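Long-range contacts in alpha-fucosidase (Bifidobacterium bifidum, PDB 2EAD), which probably hydrolyses terminal alpha-1,2-linked L-fucose from glycans, this chain being the catalytic domain of a larger 1,2-alpha-L-fucosidase: residues Gly65-Glu70 with Asn149-Thr154; Gly99-Thr104 with Ala459-Gly464; Asn675-Met680 with Arg708-Lys713; Asn800-Leu805 with Thr827-Gly832; Val868-Val873 with Leu882-Thr887. The protein carries 1 engineered substitution. All blocks are in the same frame, centred on the assembly; numbering follows the deposited sequence.

Contact 1 (Gly65-Glu70 with Asn149-Thr154); sequences GEVSRE and NDTTVT
Val67 meets Thr151 and Val153 through its two methyl branches. Its CG2 lies 3.6 Å from Thr151 CA and also rests against Thr151 CB, the two side chains meeting at a slant. Toward Val153 the approach is tip to tip, with Val67 CG2 3.8 Å from Val153 CG1 and Val67 CG1 3.9 Å from that same methyl. Val67 is modelled nearly eclipsed (chi1 -13°), which turns both methyls to the partner loop. Phe171, on strand 166-173, touches both valines and extends the apolar patch. This patch joins the two sheets of the N-terminal beta-sandwich domain: 65-70 is the turn leading into strand 69-76 of one sheet, and 149-154 belongs to the crossover from strand 140-145 of that sheet to strand 156-161 of the other. The crossover is shaped by an Asx turn, Asp150 OD1 accepting from Thr152 N at 3.2 Å and from above the carboxylate plane. Next along the chain, Ser68 adds a looser touch, its CB 4.1 Å from Thr151 CG2, while its OG bonds to Phe148 N.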
# COMPACT_ATOMS: atom_id res chain seq x y z
N GLY A 65 7.47 -0.06 25.65
CA GLY A 65 7.25 0.76 26.85
C GLY A 65 7.30 0.02 28.19
O GLY A 65 6.66 0.44 29.15
N GLU A 66 8.06 -1.07 28.27
CA GLU A 66 8.18 -1.83 29.54
C GLU A 66 8.97 -1.03 30.59
O GLU A 66 9.87 -0.27 30.24
CB GLU A 66 8.86 -3.19 29.29
CG GLU A 66 8.11 -4.05 28.26
CD GLU A 66 6.67 -4.31 28.64
OE1 GLU A 66 6.40 -4.57 29.84
OE2 GLU A 66 5.78 -4.30 27.73
N VAL A 67 8.63 -1.16 31.87
CA VAL A 67 9.30 -0.25 32.84
C VAL A 67 10.77 -0.63 33.07
O VAL A 67 11.65 0.21 32.88
CB VAL A 67 8.47 0.12 34.11
CG1 VAL A 67 7.00 -0.27 33.99
CG2 VAL A 67 9.10 -0.37 35.41
N SER A 68 11.04 -1.90 33.36
CA SER A 68 12.44 -2.34 33.58
C SER A 68 13.16 -2.87 32.31
O SER A 68 14.12 -2.25 31.83
CB SER A 68 12.49 -3.38 34.71
OG SER A 68 13.86 -3.59 35.10
N ARG A 69 12.72 -4.00 31.77
CA ARG A 69 13.33 -4.50 30.56
C ARG A 69 12.62 -3.94 29.31
O ARG A 69 11.77 -4.60 28.71
CB ARG A 69 13.40 -6.03 30.56
CG ARG A 69 14.24 -6.62 29.39
CD ARG A 69 14.49 -8.09 29.62
NE ARG A 69 15.08 -8.80 28.47
CZ ARG A 69 16.36 -8.76 28.12
NH1 ARG A 69 17.25 -8.04 28.81
NH2 ARG A 69 16.75 -9.48 27.08
N GLU A 70 12.95 -2.70 28.97
CA GLU A 70 12.32 -1.96 27.88
C GLU A 70 12.80 -2.60 26.57
O GLU A 70 13.92 -3.10 26.50
CB GLU A 70 12.75 -0.50 27.95
CG GLU A 70 12.45 0.37 26.70
CD GLU A 70 10.95 0.49 26.41
OE1 GLU A 70 10.28 -0.56 26.29
OE2 GLU A 70 10.46 1.64 26.29
N ASN A 149 14.33 -3.55 40.56
CA ASN A 149 14.01 -4.70 41.40
C ASN A 149 12.57 -5.15 41.23
O ASN A 149 12.23 -6.30 41.51
CB ASN A 149 14.28 -4.38 42.89
CG ASN A 149 15.78 -4.19 43.22
OD1 ASN A 149 16.67 -4.68 42.51
ND2 ASN A 149 16.04 -3.49 44.31
N ASP A 150 11.72 -4.23 40.77
CA ASP A 150 10.31 -4.48 40.50
C ASP A 150 9.86 -3.46 39.43
O ASP A 150 10.67 -2.65 38.96
CB ASP A 150 9.47 -4.31 41.77
CG ASP A 150 9.67 -2.94 42.43
OD1 ASP A 150 9.51 -1.90 41.74
OD2 ASP A 150 10.01 -2.92 43.64
N THR A 151 8.59 -3.50 39.04
CA THR A 151 8.11 -2.61 38.00
C THR A 151 6.99 -1.71 38.52
O THR A 151 6.11 -1.26 37.75
CB THR A 151 7.55 -3.41 36.80
OG1 THR A 151 6.53 -4.31 37.27
CG2 THR A 151 8.68 -4.18 36.10
N THR A 152 7.02 -1.45 39.83
CA THR A 152 6.03 -0.58 40.46
C THR A 152 6.22 0.84 39.95
O THR A 152 7.31 1.42 40.06
CB THR A 152 6.14 -0.62 42.01
OG1 THR A 152 6.05 -1.98 42.48
CG2 THR A 152 5.02 0.21 42.63
N VAL A 153 5.17 1.42 39.37
CA VAL A 153 5.25 2.78 38.88
C VAL A 153 3.99 3.57 39.19
O VAL A 153 2.98 3.03 39.60
CB VAL A 153 5.51 2.87 37.32
CG1 VAL A 153 6.86 2.24 36.95
CG2 VAL A 153 4.39 2.24 36.56
N THR A 154 4.08 4.88 38.99
CA THR A 154 2.91 5.72 38.96
C THR A 154 3.11 6.70 37.83
O THR A 154 4.26 6.89 37.35
CB THR A 154 2.69 6.48 40.30
OG1 THR A 154 3.84 7.26 40.61
CG2 THR A 154 2.41 5.51 41.43

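Contact 2 (Gly99-Thr104 with Ala459-Gly464); sequences GQNGAT and AKVYAG
Gly99, Asn101 and Gly102 bring their backbone against the last turn of helix 442-463, with the CA atoms of Gly102 and Ala463 3.8 Å apart. The bend between helix 96-99 and helix 103-113, in the N-terminal domain related to glycosyl hydrolase family 65, curls round Val461 O of the family 95 catalytic domain, making this an interdomain contact. That oxygen accepts from Gly102 N at 3.1 Å, the donor standing 58° out of the carbonyl plane, and Gly102 N also bonds back to Gly99 O. A CA-H...O contact joins Gly102 CA to Tyr462 O at 3.5 Å (167° at H). Such closeness depends on glycine: a beta carbon on Gly99 would collide with Val461 O, and one on Gly102 with the backbone of Ala463 and Gly464. Among the side chains, Lys460 runs beside Asn101, both pointing the same way. Bends at chi3 and chi4 of the lysine curl NZ round to Asn101 OD1, 2.8 Å away, and NZ also forms a salt bridge with Glu96. Water 1 donates to both Gly99 O and Tyr462 O. Carbonyls at a helix's C-terminal end want donors, and here an amide and a water supply them, with weaker CA-H...O contacts besides.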
# COMPACT_ATOMS: atom_id res chain seq x y z
N GLY A 99 6.99 -23.94 -18.25
CA GLY A 99 6.64 -22.85 -19.16
C GLY A 99 6.85 -23.21 -20.63
O GLY A 99 6.06 -22.78 -21.49
N GLN A 100 7.93 -23.96 -20.90
CA GLN A 100 8.36 -24.34 -22.27
C GLN A 100 8.33 -23.14 -23.25
O GLN A 100 7.74 -23.24 -24.34
CB GLN A 100 7.46 -25.48 -22.77
CG GLN A 100 7.58 -26.79 -21.93
CD GLN A 100 8.86 -27.58 -22.25
OE1 GLN A 100 9.37 -27.55 -23.38
NE2 GLN A 100 9.39 -28.30 -21.24
N ASN A 101 8.91 -22.02 -22.83
CA ASN A 101 8.98 -20.79 -23.62
C ASN A 101 7.66 -20.40 -24.29
O ASN A 101 7.60 -20.06 -25.49
CB ASN A 101 10.14 -20.84 -24.63
CG ASN A 101 11.52 -20.75 -23.97
OD1 ASN A 101 11.68 -20.22 -22.86
ND2 ASN A 101 12.54 -21.27 -24.68
N GLY A 102 6.58 -20.51 -23.51
CA GLY A 102 5.25 -20.12 -23.94
C GLY A 102 4.36 -21.18 -24.53
O GLY A 102 3.15 -20.93 -24.70
N ALA A 103 4.94 -22.36 -24.82
CA ALA A 103 4.24 -23.46 -25.49
C ALA A 103 3.08 -24.01 -24.67
O ALA A 103 2.02 -24.33 -25.22
CB ALA A 103 5.22 -24.59 -25.84
N THR A 104 3.28 -24.11 -23.36
CA THR A 104 2.27 -24.65 -22.46
C THR A 104 1.03 -23.74 -22.41
O THR A 104 -0.09 -24.20 -22.52
CB THR A 104 2.86 -24.81 -21.04
OG1 THR A 104 4.07 -25.60 -21.12
CG2 THR A 104 1.86 -25.45 -20.09
N ALA A 459 8.43 -13.61 -18.71
CA ALA A 459 7.63 -13.40 -19.92
C ALA A 459 8.12 -14.34 -21.00
O ALA A 459 7.30 -14.86 -21.76
CB ALA A 459 7.76 -11.95 -20.40
N LYS A 460 9.44 -14.53 -21.10
CA LYS A 460 9.98 -15.53 -22.05
C LYS A 460 9.54 -16.99 -21.74
O LYS A 460 8.94 -17.67 -22.59
CB LYS A 460 11.51 -15.44 -22.16
CG LYS A 460 12.10 -16.45 -23.19
CD LYS A 460 13.61 -16.69 -23.06
CE LYS A 460 14.00 -17.39 -21.71
NZ LYS A 460 13.77 -18.90 -21.56
N VAL A 461 9.79 -17.43 -20.51
CA VAL A 461 9.54 -18.81 -20.07
C VAL A 461 8.05 -19.19 -20.17
O VAL A 461 7.72 -20.29 -20.60
CB VAL A 461 10.03 -19.04 -18.65
CG1 VAL A 461 9.51 -20.41 -18.08
CG2 VAL A 461 11.58 -18.92 -18.60
N TYR A 462 7.16 -18.29 -19.77
CA TYR A 462 5.74 -18.62 -19.69
C TYR A 462 4.88 -18.11 -20.84
O TYR A 462 3.85 -18.69 -21.10
CB TYR A 462 5.16 -18.19 -18.34
CG TYR A 462 5.77 -18.93 -17.18
CD1 TYR A 462 5.26 -20.14 -16.78
CD2 TYR A 462 6.86 -18.40 -16.47
CE1 TYR A 462 5.80 -20.83 -15.70
CE2 TYR A 462 7.45 -19.10 -15.40
CZ TYR A 462 6.90 -20.31 -15.02
OH TYR A 462 7.43 -21.03 -13.96
N ALA A 463 5.31 -17.08 -21.56
CA ALA A 463 4.49 -16.57 -22.66
C ALA A 463 5.26 -16.43 -23.97
O ALA A 463 4.71 -15.95 -24.95
CB ALA A 463 3.84 -15.22 -22.27
N GLY A 464 6.54 -16.81 -23.96
CA GLY A 464 7.37 -16.75 -25.16
C GLY A 464 7.74 -15.34 -25.65
O GLY A 464 8.11 -15.16 -26.83
O HOH W 1 3.61 -21.43 -21.15

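Contact 3 (Asn675-Met680 with Arg708-Lys713); sequences NQHRHM and RYRCFK
Gln676 and Arg710 have the nearest CA atoms, 4.3 Å apart, where the irregular loop 675-680 passes the C-terminal end of helix 697-711. Arg710 does most of the work. Bends at chi2 (-67°) and chi3 (-136°) swing its guanidinium side-on to the loop, so that NE, at 2.9 Å, and NH2, at 3.0 Å, both grip His679 O. That oxygen lies only 4° out of the guanidinium plane; NE meets it in the carbonyl plane, whereas NH2 is tilted from it. NH2 has a second partner in Glu652, and NH1 reaches Asn675 O through water 2. His677 CB sits over one guanidinium face. Met680 slides past the arginine in the opposite direction, its CG 3.9 Å from Arg710 CG, and its SD comes 4.2 Å from Cys711 SG. An alanine in place of Arg710 is likely to deprive His679 O of these two donors and Glu652 of this charge partner, and to set the loop free to shift. Gln676 crosses the aliphatic chain of Lys713 at about a right angle, and its NE2 is joined by water 3 to Arg710 O. The arrangement folds the long loop preceding a helix back onto that helix's far end, next to the small hairpin 712-713/716-717, within the (alpha/alpha)6-barrel catalytic domain characteristic of family 95.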
# COMPACT_ATOMS: atom_id res chain seq x y z
N ASN A 675 -23.59 -16.58 -2.33
CA ASN A 675 -23.36 -15.28 -3.00
C ASN A 675 -22.40 -14.34 -2.27
O ASN A 675 -22.19 -13.19 -2.71
CB ASN A 675 -24.67 -14.49 -3.21
CG ASN A 675 -25.66 -15.22 -4.07
OD1 ASN A 675 -26.86 -15.20 -3.77
ND2 ASN A 675 -25.20 -15.83 -5.14
N GLN A 676 -21.84 -14.80 -1.16
CA GLN A 676 -21.02 -13.93 -0.33
C GLN A 676 -19.52 -14.24 -0.37
O GLN A 676 -18.82 -13.97 0.62
CB GLN A 676 -21.51 -13.98 1.11
CG GLN A 676 -22.95 -13.53 1.24
CD GLN A 676 -23.45 -13.72 2.65
OE1 GLN A 676 -24.30 -14.55 2.87
NE2 GLN A 676 -22.91 -12.99 3.59
N HIS A 677 -19.03 -14.72 -1.51
CA HIS A 677 -17.58 -14.88 -1.69
C HIS A 677 -16.79 -13.64 -1.25
O HIS A 677 -17.15 -12.52 -1.55
CB HIS A 677 -17.20 -15.25 -3.12
CG HIS A 677 -15.74 -15.49 -3.28
ND1 HIS A 677 -15.07 -16.53 -2.66
CD2 HIS A 677 -14.80 -14.80 -3.97
CE1 HIS A 677 -13.79 -16.47 -2.96
NE2 HIS A 677 -13.60 -15.44 -3.76
N ARG A 678 -15.70 -13.86 -0.54
CA ARG A 678 -14.94 -12.75 0.04
C ARG A 678 -14.33 -11.77 -0.96
O ARG A 678 -14.29 -10.56 -0.69
CB ARG A 678 -13.89 -13.29 0.98
CG ARG A 678 -13.28 -12.21 1.88
CD ARG A 678 -12.10 -12.80 2.62
NE ARG A 678 -11.62 -11.91 3.69
CZ ARG A 678 -10.40 -12.00 4.20
NH1 ARG A 678 -9.57 -12.89 3.67
NH2 ARG A 678 -10.00 -11.16 5.15
N HIS A 679 -13.80 -12.29 -2.08
CA HIS A 679 -13.18 -11.46 -3.09
C HIS A 679 -14.27 -10.85 -3.98
O HIS A 679 -15.34 -11.43 -4.14
CB HIS A 679 -12.27 -12.29 -4.01
CG HIS A 679 -11.11 -12.92 -3.31
ND1 HIS A 679 -9.82 -12.46 -3.45
CD2 HIS A 679 -11.05 -13.94 -2.43
CE1 HIS A 679 -9.00 -13.21 -2.73
NE2 HIS A 679 -9.73 -14.12 -2.10
N MET A 680 -13.96 -9.71 -4.57
CA MET A 680 -14.79 -9.12 -5.61
C MET A 680 -13.90 -8.68 -6.78
O MET A 680 -13.83 -7.49 -7.13
CB MET A 680 -15.60 -7.91 -5.10
CG MET A 680 -16.41 -8.18 -3.84
SD MET A 680 -17.22 -6.78 -3.03
CE MET A 680 -16.01 -5.46 -2.98
N ARG A 708 -24.03 -5.42 -3.20
CA ARG A 708 -25.04 -5.82 -2.20
C ARG A 708 -25.11 -7.34 -2.01
O ARG A 708 -25.21 -7.84 -0.87
CB ARG A 708 -26.41 -5.25 -2.55
CG ARG A 708 -27.47 -5.81 -1.64
CD ARG A 708 -28.63 -4.90 -1.45
NE ARG A 708 -29.59 -5.56 -0.57
CZ ARG A 708 -29.87 -5.17 0.67
NH1 ARG A 708 -29.27 -4.08 1.18
NH2 ARG A 708 -30.76 -5.87 1.38
N TYR A 709 -25.06 -8.09 -3.11
CA TYR A 709 -25.07 -9.54 -3.00
C TYR A 709 -23.83 -10.04 -2.23
O TYR A 709 -23.94 -10.95 -1.40
CB TYR A 709 -25.10 -10.17 -4.39
CG TYR A 709 -26.45 -10.35 -5.04
CD1 TYR A 709 -27.34 -11.34 -4.61
CD2 TYR A 709 -26.81 -9.60 -6.15
CE1 TYR A 709 -28.58 -11.55 -5.25
CE2 TYR A 709 -28.05 -9.79 -6.80
CZ TYR A 709 -28.91 -10.78 -6.35
OH TYR A 709 -30.14 -10.97 -7.00
N ARG A 710 -22.66 -9.45 -2.48
CA ARG A 710 -21.44 -9.91 -1.83
C ARG A 710 -21.40 -9.53 -0.37
O ARG A 710 -20.85 -10.30 0.44
CB ARG A 710 -20.16 -9.38 -2.51
CG ARG A 710 -19.78 -10.06 -3.83
CD ARG A 710 -19.34 -11.54 -3.67
NE ARG A 710 -18.17 -11.77 -4.48
CZ ARG A 710 -18.20 -12.09 -5.76
NH1 ARG A 710 -19.36 -12.28 -6.37
NH2 ARG A 710 -17.05 -12.25 -6.43
N CYS A 711 -21.96 -8.37 -0.03
CA CYS A 711 -21.67 -7.71 1.27
C CYS A 711 -22.74 -7.85 2.33
O CYS A 711 -22.50 -7.52 3.50
CB CYS A 711 -21.38 -6.23 1.07
SG CYS A 711 -19.79 -5.96 0.18
N PHE A 712 -23.92 -8.32 1.92
CA PHE A 712 -25.04 -8.43 2.84
C PHE A 712 -25.45 -9.91 3.00
O PHE A 712 -25.27 -10.72 2.08
CB PHE A 712 -26.21 -7.57 2.34
CG PHE A 712 -26.04 -6.10 2.53
CD1 PHE A 712 -26.72 -5.43 3.55
CD2 PHE A 712 -25.25 -5.35 1.66
CE1 PHE A 712 -26.58 -4.05 3.71
CE2 PHE A 712 -25.13 -3.98 1.79
CZ PHE A 712 -25.78 -3.32 2.83
N LYS A 713 -25.95 -10.26 4.18
CA LYS A 713 -26.60 -11.57 4.38
C LYS A 713 -27.99 -11.20 4.84
O LYS A 713 -28.14 -10.54 5.86
CB LYS A 713 -25.87 -12.39 5.44
CG LYS A 713 -26.51 -13.75 5.84
CD LYS A 713 -26.74 -14.65 4.63
CE LYS A 713 -26.19 -16.09 4.85
NZ LYS A 713 -26.47 -17.04 3.70
O HOH W 2 -22.20 -12.64 -5.34
O HOH W 3 -20.93 -10.80 2.96

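Contact 4 (Asn800-Leu805 with Thr827-Gly832); sequences NILPAL and TTWKNG
Trp829 carries CG between its backbone N and carbonyl carbon (chi1 69°), which stands the indole up from its strand to face Leu802 and Leu805. Leu805 answers with CG swung away from its own N, sending both methyls to the ring. The two leucines share one indole face: Leu802 CD2 lies 4.2 Å from the centroid of the Trp829 six-membered ring, and Leu805 CD2 4.0 Å from that of the five-membered ring, CH-pi contacts over the face, 25° and 27° off the ring normal. Leu805 CD1 covers the rim of that face, 3.5 Å from Trp829 NE1, whose N-H is bonded to Trp809 O. In the C-terminal beta domain these residues pack between the end of strand 794-801 of a mixed sheet, with the loop after it, and strand 823-830 of an antiparallel one. Replacing the tryptophan by an alanine would probably strip both leucines of the surface they rest on, open a gap between the sheets and leave Trp809 O without this donor. Beside the ring, Leu802 and Thr827 meet tip to tip, CD1 to CG2, at 3.8 Å. The same Thr827 methyl is 3.6 Å from Ile801 CG2. Leu805 CD2 also rests 3.8 Å from Gly832 O.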
# COMPACT_ATOMS: atom_id res chain seq x y z
N ASN A 800 -14.69 15.86 -7.82
CA ASN A 800 -16.00 15.54 -7.26
C ASN A 800 -15.97 15.74 -5.73
O ASN A 800 -15.37 14.95 -4.98
CB ASN A 800 -16.40 14.11 -7.67
CG ASN A 800 -17.84 13.78 -7.33
OD1 ASN A 800 -18.53 14.53 -6.62
ND2 ASN A 800 -18.30 12.65 -7.82
N ILE A 801 -16.63 16.81 -5.29
CA ILE A 801 -16.62 17.21 -3.90
C ILE A 801 -17.72 16.46 -3.14
O ILE A 801 -18.87 16.46 -3.55
CB ILE A 801 -16.86 18.75 -3.76
CG1 ILE A 801 -15.77 19.58 -4.47
CG2 ILE A 801 -17.05 19.16 -2.30
CD1 ILE A 801 -14.33 19.37 -3.99
N LEU A 802 -17.36 15.84 -2.02
CA LEU A 802 -18.29 15.09 -1.17
C LEU A 802 -19.17 14.11 -1.94
O LEU A 802 -20.42 14.16 -1.83
CB LEU A 802 -19.13 16.05 -0.30
CG LEU A 802 -18.32 17.02 0.57
CD1 LEU A 802 -19.23 18.09 1.18
CD2 LEU A 802 -17.49 16.28 1.69
N PRO A 803 -18.52 13.18 -2.70
CA PRO A 803 -19.28 12.19 -3.45
C PRO A 803 -20.01 11.12 -2.64
O PRO A 803 -20.94 10.50 -3.17
CB PRO A 803 -18.20 11.51 -4.30
CG PRO A 803 -16.94 11.64 -3.50
CD PRO A 803 -17.06 13.01 -2.88
N ALA A 804 -19.56 10.85 -1.43
CA ALA A 804 -20.20 9.83 -0.60
C ALA A 804 -20.09 10.19 0.86
O ALA A 804 -19.49 9.45 1.67
CB ALA A 804 -19.61 8.41 -0.88
N LEU A 805 -20.68 11.33 1.20
CA LEU A 805 -20.65 11.84 2.57
C LEU A 805 -21.70 11.10 3.42
O LEU A 805 -22.88 11.11 3.08
CB LEU A 805 -20.96 13.35 2.57
CG LEU A 805 -21.07 14.04 3.94
CD1 LEU A 805 -19.74 14.04 4.73
CD2 LEU A 805 -21.64 15.47 3.73
N THR A 827 -12.55 21.37 1.86
CA THR A 827 -14.02 21.44 1.84
C THR A 827 -14.54 21.55 3.26
O THR A 827 -14.04 20.87 4.18
CB THR A 827 -14.67 20.18 1.19
OG1 THR A 827 -14.05 19.92 -0.07
CG2 THR A 827 -16.19 20.41 0.97
N THR A 828 -15.52 22.44 3.41
CA THR A 828 -16.25 22.60 4.67
C THR A 828 -17.71 22.32 4.40
O THR A 828 -18.26 22.77 3.39
CB THR A 828 -16.05 24.01 5.25
OG1 THR A 828 -14.66 24.23 5.41
CG2 THR A 828 -16.73 24.14 6.65
N TRP A 829 -18.34 21.56 5.29
CA TRP A 829 -19.73 21.27 5.10
C TRP A 829 -20.54 21.42 6.40
O TRP A 829 -19.99 21.37 7.49
CB TRP A 829 -19.95 19.91 4.43
CG TRP A 829 -19.58 18.74 5.28
CD1 TRP A 829 -20.41 17.98 6.07
CD2 TRP A 829 -18.27 18.17 5.42
NE1 TRP A 829 -19.70 16.99 6.70
CE2 TRP A 829 -18.39 17.08 6.32
CE3 TRP A 829 -17.03 18.46 4.85
CZ2 TRP A 829 -17.28 16.29 6.68
CZ3 TRP A 829 -15.93 17.67 5.22
CH2 TRP A 829 -16.07 16.60 6.11
N LYS A 830 -21.83 21.62 6.24
CA LYS A 830 -22.74 21.81 7.37
C LYS A 830 -24.08 21.29 6.96
O LYS A 830 -24.50 21.50 5.82
CB LYS A 830 -22.88 23.30 7.74
CG LYS A 830 -21.86 23.83 8.74
CD LYS A 830 -21.71 22.91 9.99
CE LYS A 830 -20.28 22.91 10.58
NZ LYS A 830 -19.16 22.80 9.56
N ASN A 831 -24.76 20.61 7.88
CA ASN A 831 -26.09 20.08 7.60
C ASN A 831 -26.06 19.21 6.33
O ASN A 831 -27.02 19.20 5.54
CB ASN A 831 -27.13 21.23 7.51
CG ASN A 831 -27.20 22.06 8.80
OD1 ASN A 831 -27.07 23.30 8.79
ND2 ASN A 831 -27.40 21.38 9.92
N GLY A 832 -24.94 18.52 6.11
CA GLY A 832 -24.82 17.53 5.04
C GLY A 832 -24.57 18.10 3.66
O GLY A 832 -24.71 17.38 2.66

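Contact 5 (Val868-Val873 with Leu882-Thr887); sequences VNAKVV and LVFDTT
Lys871 and Val883 form a hydrogen-bonded antiparallel pair in the beta hairpin of strands 871-874 and 880-884, part of the C-terminal beta domain; the N-to-C directions of the short strand segments are 134° apart, well short of fully antiparallel. On the face of the non-hydrogen-bonded pair Val872 and Leu882, the knob is Leu882 CD2. It settles into the hollow between Val872 CG2, 3.8 Å away, and Ala870 CB, at 4.0 Å. The small Ala870 serves a second neighbour too, its CB 3.9 Å from Phe884 CD2. Further along, Val868 crosses Phe884 at about a right angle, with CG1 3.7 Å from Phe884 CB at the root of the ring. With chi1 at 52° the Phe884 ring turns away from strand 871-874 toward Tyr892; Val861 of strand 859-863 packs against Val868, Ala870 and Phe884. Diagonally across from Val883, Val873 gives the tightest fit: its CG2 presses to 3.5 Å from Val883 CG1, closer than usual for methyls. Tyr795 touches both valines. In the backbone beneath them, Val883 N donates to Lys871 O at 2.8 Å with an N-H...O angle of 172°.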
# COMPACT_ATOMS: atom_id res chain seq x y z
N VAL A 868 -15.22 34.72 -10.86
CA VAL A 868 -14.82 33.91 -12.02
C VAL A 868 -16.05 33.55 -12.85
O VAL A 868 -17.10 33.15 -12.30
CB VAL A 868 -14.05 32.61 -11.61
CG1 VAL A 868 -13.75 31.75 -12.82
CG2 VAL A 868 -12.74 32.97 -10.86
N ASN A 869 -15.92 33.70 -14.16
CA ASN A 869 -17.00 33.42 -15.09
C ASN A 869 -17.14 31.90 -15.34
O ASN A 869 -17.05 31.42 -16.48
CB ASN A 869 -16.77 34.18 -16.42
CG ASN A 869 -18.04 34.31 -17.26
OD1 ASN A 869 -19.13 33.88 -16.85
ND2 ASN A 869 -17.90 34.91 -18.46
N ALA A 870 -17.36 31.15 -14.26
CA ALA A 870 -17.54 29.70 -14.39
C ALA A 870 -18.82 29.40 -15.16
O ALA A 870 -19.86 30.06 -14.97
CB ALA A 870 -17.58 29.05 -13.04
N LYS A 871 -18.72 28.41 -16.06
CA LYS A 871 -19.87 27.90 -16.80
C LYS A 871 -20.44 26.67 -16.11
O LYS A 871 -19.69 25.80 -15.64
CB LYS A 871 -19.50 27.60 -18.26
CG LYS A 871 -19.04 28.83 -19.06
CD LYS A 871 -20.13 29.92 -19.18
CE LYS A 871 -19.73 30.97 -20.24
NZ LYS A 871 -20.79 32.02 -20.51
N VAL A 872 -21.76 26.61 -16.04
CA VAL A 872 -22.44 25.43 -15.56
C VAL A 872 -22.69 24.53 -16.74
O VAL A 872 -23.34 24.94 -17.72
CB VAL A 872 -23.77 25.77 -14.87
CG1 VAL A 872 -24.51 24.48 -14.46
CG2 VAL A 872 -23.52 26.64 -13.67
N VAL A 873 -22.16 23.31 -16.68
CA VAL A 873 -22.47 22.32 -17.71
C VAL A 873 -23.23 21.18 -17.04
O VAL A 873 -23.08 20.94 -15.86
CB VAL A 873 -21.24 21.85 -18.50
CG1 VAL A 873 -20.55 23.07 -19.19
CG2 VAL A 873 -20.23 21.10 -17.61
N LEU A 882 -19.30 22.88 -12.51
CA LEU A 882 -18.79 24.22 -12.70
C LEU A 882 -17.44 24.07 -13.39
O LEU A 882 -16.56 23.39 -12.88
CB LEU A 882 -18.61 24.91 -11.36
CG LEU A 882 -19.88 25.49 -10.74
CD1 LEU A 882 -19.55 25.88 -9.29
CD2 LEU A 882 -20.40 26.70 -11.57
N VAL A 883 -17.32 24.65 -14.58
CA VAL A 883 -16.04 24.61 -15.27
C VAL A 883 -15.43 26.02 -15.48
O VAL A 883 -16.15 27.01 -15.75
CB VAL A 883 -16.05 23.65 -16.55
CG1 VAL A 883 -17.35 22.81 -16.62
CG2 VAL A 883 -15.80 24.37 -17.84
N PHE A 884 -14.13 26.10 -15.31
CA PHE A 884 -13.45 27.38 -15.40
C PHE A 884 -11.96 27.16 -15.58
O PHE A 884 -11.42 26.16 -15.12
CB PHE A 884 -13.76 28.28 -14.18
CG PHE A 884 -13.52 27.63 -12.85
CD1 PHE A 884 -12.33 27.86 -12.17
CD2 PHE A 884 -14.49 26.81 -12.27
CE1 PHE A 884 -12.11 27.28 -10.91
CE2 PHE A 884 -14.27 26.21 -11.03
CZ PHE A 884 -13.07 26.46 -10.35
N ASP A 885 -11.32 28.08 -16.31
CA ASP A 885 -9.87 28.05 -16.48
C ASP A 885 -9.19 28.39 -15.17
O ASP A 885 -9.78 29.05 -14.30
CB ASP A 885 -9.43 29.01 -17.59
CG ASP A 885 -9.99 28.65 -18.95
OD1 ASP A 885 -10.21 27.44 -19.22
OD2 ASP A 885 -10.20 29.57 -19.77
N THR A 886 -7.97 27.90 -14.98
CA THR A 886 -7.23 28.22 -13.77
C THR A 886 -5.82 28.64 -14.09
O THR A 886 -5.33 28.42 -15.20
CB THR A 886 -7.15 27.04 -12.73
OG1 THR A 886 -6.29 26.01 -13.23
CG2 THR A 886 -8.54 26.47 -12.38
N THR A 887 -5.18 29.24 -13.10
CA THR A 887 -3.78 29.66 -13.15
C THR A 887 -3.06 28.89 -12.06
O THR A 887 -3.58 28.77 -10.94
CB THR A 887 -3.68 31.19 -12.87
OG1 THR A 887 -4.31 31.89 -13.93
CG2 THR A 887 -2.25 31.64 -12.75

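From the N terminus, contact 1 opens first and closes a loop inside the N-terminal beta-sandwich domain. Contact 2 opens within that loop, at 99-104, and closes only at 459-464, so the two cross along the chain; it ties the N-terminal domain to the catalytic helical domain, on the other side of the chain's centre from contact 1, with nearest atoms about 44 Å away. The rest follow in series without nesting. Contact 3 closes a short excursion in the catalytic domain. Contacts 4 and 5 both lie in the C-terminal beta domain and reach the same mixed sheet, their centres about 20 Å apart: one joins it to the antiparallel sheet, the other closes a local hairpin.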